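Local coordinates for protein phosphatidylinositol phosphate phosphatase (Schizosaccharomyces pombe, PDB 1I9Y) that removes the 5-phosphate from soluble and lipid inositol phosphates, using magnesium, and so controls cellular phosphatidylinositol 4,5-bisphosphate levels, here as its catalytic domain, at residues E21-K26 and A315-V320. Residues are numbered along the deposited sequence; the frame is centred on the assembly and turned at random.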
ATOM      1  N   GLU A  21     -19.828 -12.063   9.711  1.00 49.86           N
ATOM      2  CA  GLU A  21     -19.866 -12.524   8.332  1.00 50.52           C
ATOM      3  C   GLU A  21     -18.486 -12.141   7.772  1.00 49.90           C
ATOM      4  O   GLU A  21     -17.966 -11.050   8.080  1.00 48.94           O
ATOM      5  CB  GLU A  21     -20.951 -11.810   7.534  1.00 51.81           C
ATOM      6  CG  GLU A  21     -22.186 -11.479   8.342  1.00 54.95           C
ATOM      7  CD  GLU A  21     -23.140 -10.549   7.604  1.00 56.02           C
ATOM      8  OE1 GLU A  21     -23.820  -9.741   8.287  1.00 57.13           O
ATOM      9  OE2 GLU A  21     -23.214 -10.626   6.352  1.00 56.85           O
ATOM     10  N   HIS A  22     -17.900 -13.035   6.974  1.00 48.60           N
ATOM     11  CA  HIS A  22     -16.596 -12.792   6.372  1.00 48.45           C
ATOM     12  C   HIS A  22     -16.701 -12.719   4.872  1.00 48.23           C
ATOM     13  O   HIS A  22     -17.411 -13.512   4.256  1.00 48.90           O
ATOM     14  CB  HIS A  22     -15.599 -13.880   6.731  1.00 49.21           C
ATOM     15  CG  HIS A  22     -15.181 -13.847   8.164  1.00 50.77           C
ATOM     16  ND1 HIS A  22     -16.006 -14.250   9.189  1.00 51.70           N
ATOM     17  CD2 HIS A  22     -14.038 -13.414   8.744  1.00 51.78           C
ATOM     18  CE1 HIS A  22     -15.392 -14.065  10.345  1.00 51.42           C
ATOM     19  NE2 HIS A  22     -14.198 -13.560  10.103  1.00 52.61           N
ATOM     20  N   LYS A  23     -16.000 -11.747   4.299  1.00 45.87           N
ATOM     21  CA  LYS A  23     -15.977 -11.540   2.863  1.00 44.35           C
ATOM     22  C   LYS A  23     -14.527 -11.211   2.396  1.00 42.58           C
ATOM     23  O   LYS A  23     -13.734 -10.622   3.130  1.00 41.29           O
ATOM     24  CB  LYS A  23     -16.968 -10.405   2.527  1.00 45.93           C
ATOM     25  CG  LYS A  23     -16.597  -9.500   1.344  1.00 48.49           C
ATOM     26  CD  LYS A  23     -17.773  -8.635   0.853  1.00 50.78           C
ATOM     27  CE  LYS A  23     -17.343  -7.597  -0.248  1.00 52.21           C
ATOM     28  NZ  LYS A  23     -16.948  -8.153  -1.605  1.00 53.21           N
ATOM     29  N   ASN A  24     -14.168 -11.629   1.193  1.00 41.00           N
ATOM     30  CA  ASN A  24     -12.848 -11.316   0.672  1.00 40.09           C
ATOM     31  C   ASN A  24     -13.003 -10.084  -0.226  1.00 37.76           C
ATOM     32  O   ASN A  24     -13.926 -10.021  -1.019  1.00 35.75           O
ATOM     33  CB  ASN A  24     -12.319 -12.482  -0.154  1.00 42.12           C
ATOM     34  CG  ASN A  24     -11.056 -13.077   0.427  1.00 45.92           C
ATOM     35  OD1 ASN A  24     -10.843 -13.073   1.662  1.00 46.29           O
ATOM     36  ND2 ASN A  24     -10.197 -13.614  -0.462  1.00 48.16           N
ATOM     37  N   VAL A  25     -12.109  -9.106  -0.091  1.00 35.37           N
ATOM     38  CA  VAL A  25     -12.158  -7.892  -0.926  1.00 33.62           C
ATOM     39  C   VAL A  25     -10.868  -7.850  -1.757  1.00 33.01           C
ATOM     40  O   VAL A  25      -9.760  -8.023  -1.214  1.00 32.64           O
ATOM     41  CB  VAL A  25     -12.269  -6.602  -0.030  1.00 33.52           C
ATOM     42  CG1 VAL A  25     -11.936  -5.351  -0.840  1.00 32.96           C
ATOM     43  CG2 VAL A  25     -13.712  -6.500   0.566  1.00 31.97           C
ATOM     44  N   LYS A  26     -11.014  -7.646  -3.066  1.00 30.92           N
ATOM     45  CA  LYS A  26      -9.866  -7.576  -3.958  1.00 30.68           C
ATOM     46  C   LYS A  26      -9.307  -6.174  -4.006  1.00 27.63           C
ATOM     47  O   LYS A  26     -10.020  -5.214  -4.331  1.00 24.43           O
ATOM     48  CB  LYS A  26     -10.240  -8.007  -5.389  1.00 33.20           C
ATOM     49  CG  LYS A  26     -10.514  -9.511  -5.526  1.00 37.04           C
ATOM     50  CD  LYS A  26     -11.487  -9.800  -6.709  1.00 41.56           C
ATOM     51  CE  LYS A  26     -11.459 -11.284  -7.138  1.00 44.36           C
ATOM     52  NZ  LYS A  26     -12.436 -11.689  -8.236  1.00 47.15           N
ATOM     53  N   ALA A 315      -8.237  -9.242   0.716  1.00 32.05           N
ATOM     54  CA  ALA A 315      -8.267  -8.823   2.101  1.00 31.43           C
ATOM     55  C   ALA A 315      -9.564  -9.338   2.689  1.00 32.33           C
ATOM     56  O   ALA A 315     -10.655  -8.985   2.204  1.00 31.85           O
ATOM     57  CB  ALA A 315      -8.237  -7.314   2.189  1.00 31.33           C
ATOM     58  N   ASN A 316      -9.440 -10.207   3.694  1.00 31.72           N
ATOM     59  CA  ASN A 316     -10.604 -10.735   4.353  1.00 31.88           C
ATOM     60  C   ASN A 316     -11.178  -9.647   5.241  1.00 31.38           C
ATOM     61  O   ASN A 316     -10.503  -9.066   6.086  1.00 31.25           O
ATOM     62  CB  ASN A 316     -10.287 -11.964   5.224  1.00 34.16           C
ATOM     63  CG  ASN A 316     -11.555 -12.527   5.891  1.00 35.87           C
ATOM     64  OD1 ASN A 316     -11.852 -12.245   7.060  1.00 39.04           O
ATOM     65  ND2 ASN A 316     -12.331 -13.271   5.127  1.00 36.21           N
ATOM     66  N   ILE A 317     -12.459  -9.431   5.056  1.00 30.28           N
ATOM     67  CA  ILE A 317     -13.199  -8.438   5.772  1.00 31.89           C
ATOM     68  C   ILE A 317     -14.206  -9.098   6.706  1.00 32.56           C
ATOM     69  O   ILE A 317     -14.820 -10.092   6.348  1.00 32.29           O
ATOM     70  CB  ILE A 317     -13.914  -7.516   4.706  1.00 32.45           C
ATOM     71  CG1 ILE A 317     -13.150  -6.201   4.647  1.00 32.87           C
ATOM     72  CG2 ILE A 317     -15.396  -7.285   4.989  1.00 30.64           C
ATOM     73  CD1 ILE A 317     -11.687  -6.410   4.651  1.00 32.90           C
ATOM     74  N   VAL A 318     -14.393  -8.515   7.883  1.00 33.51           N
ATOM     75  CA  VAL A 318     -15.366  -9.038   8.821  1.00 34.94           C
ATOM     76  C   VAL A 318     -16.438  -7.999   9.145  1.00 34.61           C
ATOM     77  O   VAL A 318     -16.120  -6.848   9.452  1.00 33.17           O
ATOM     78  CB  VAL A 318     -14.678  -9.478  10.149  1.00 35.77           C
ATOM     79  CG1 VAL A 318     -15.697 -10.184  11.084  1.00 36.37           C
ATOM     80  CG2 VAL A 318     -13.531 -10.452   9.824  1.00 37.92           C
ATOM     81  N   LYS A 319     -17.699  -8.407   9.038  1.00 35.85           N
ATOM     82  CA  LYS A 319     -18.803  -7.546   9.427  1.00 37.76           C
ATOM     83  C   LYS A 319     -19.401  -8.197  10.685  1.00 38.97           C
ATOM     84  O   LYS A 319     -19.915  -9.316  10.645  1.00 38.77           O
ATOM     85  CB  LYS A 319     -19.861  -7.448   8.344  1.00 38.23           C
ATOM     86  CG  LYS A 319     -21.016  -6.568   8.777  1.00 39.23           C
ATOM     87  CD  LYS A 319     -22.105  -6.555   7.712  1.00 41.57           C
ATOM     88  CE  LYS A 319     -23.250  -5.614   8.085  1.00 41.60           C
ATOM     89  NZ  LYS A 319     -24.204  -5.598   6.943  1.00 43.71           N
ATOM     90  N   VAL A 320     -19.312  -7.488  11.797  1.00 40.53           N
ATOM     91  CA  VAL A 320     -19.784  -7.977  13.084  1.00 43.43           C
ATOM     92  C   VAL A 320     -21.103  -7.356  13.508  1.00 45.43           C
ATOM     93  O   VAL A 320     -21.217  -6.145  13.566  1.00 45.05           O
ATOM     94  CB  VAL A 320     -18.781  -7.649  14.189  1.00 43.75           C
ATOM     95  CG1 VAL A 320     -19.298  -8.174  15.540  1.00 44.02           C
ATOM     96  CG2 VAL A 320     -17.402  -8.231  13.834  1.00 43.65           C
TER
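K23 and I317 face each other at the middle of an antiparallel strand pair and exchange two backbone hydrogen bonds, K23 N to I317 O at 2.9 Å and I317 N to K23 O at 2.6 Å. E21 with K319 and V25 with A315 do the same, so every backbone N and O of these six residues has a partner across the pair. Four of the carbonyls take a further, weaker contact from a CA-H; the shortest runs from H22 CA to I317 O, 3.2 Å. The backbone of the non-hydrogen-bonded residues N316 and V318 turns outward: N316 O accepts from the hydroxyl of Y201, and V318 N donates to T158 OG1. Strands 20-33 and 309-320, from near the two ends of the chain, are thus neighbours within one sheet of the DNase I-like fold shared by the inositol 5-phosphatases, with Y155 of strand 147-155 touching K23, V25 and I317. Beyond the sheet's backbone, H22 lies alongside V318, whose CG1 sits over one ring face in a CH-pi contact, 4.1 Å from the ring centroid. With CG of N316 anti to the backbone N (chi1 -179°), the amide reaches the edge of that ring, the two planes only 23° apart, and N316 OD1 comes 3.0 Å from H22 CD2. Replacing N316 with an alanine would probably leave the imidazole edge without its polar neighbour and the ring freer to turn. N24 brings OD1 against CA and CB of N316, while its ND2 makes a weak hydrogen bond to E314. At the far end, the extended E21 and K319 side chains run side by side, their opposite charges 4.4 Å apart between OE1 of E21 and NZ of K319, beyond a salt bridge.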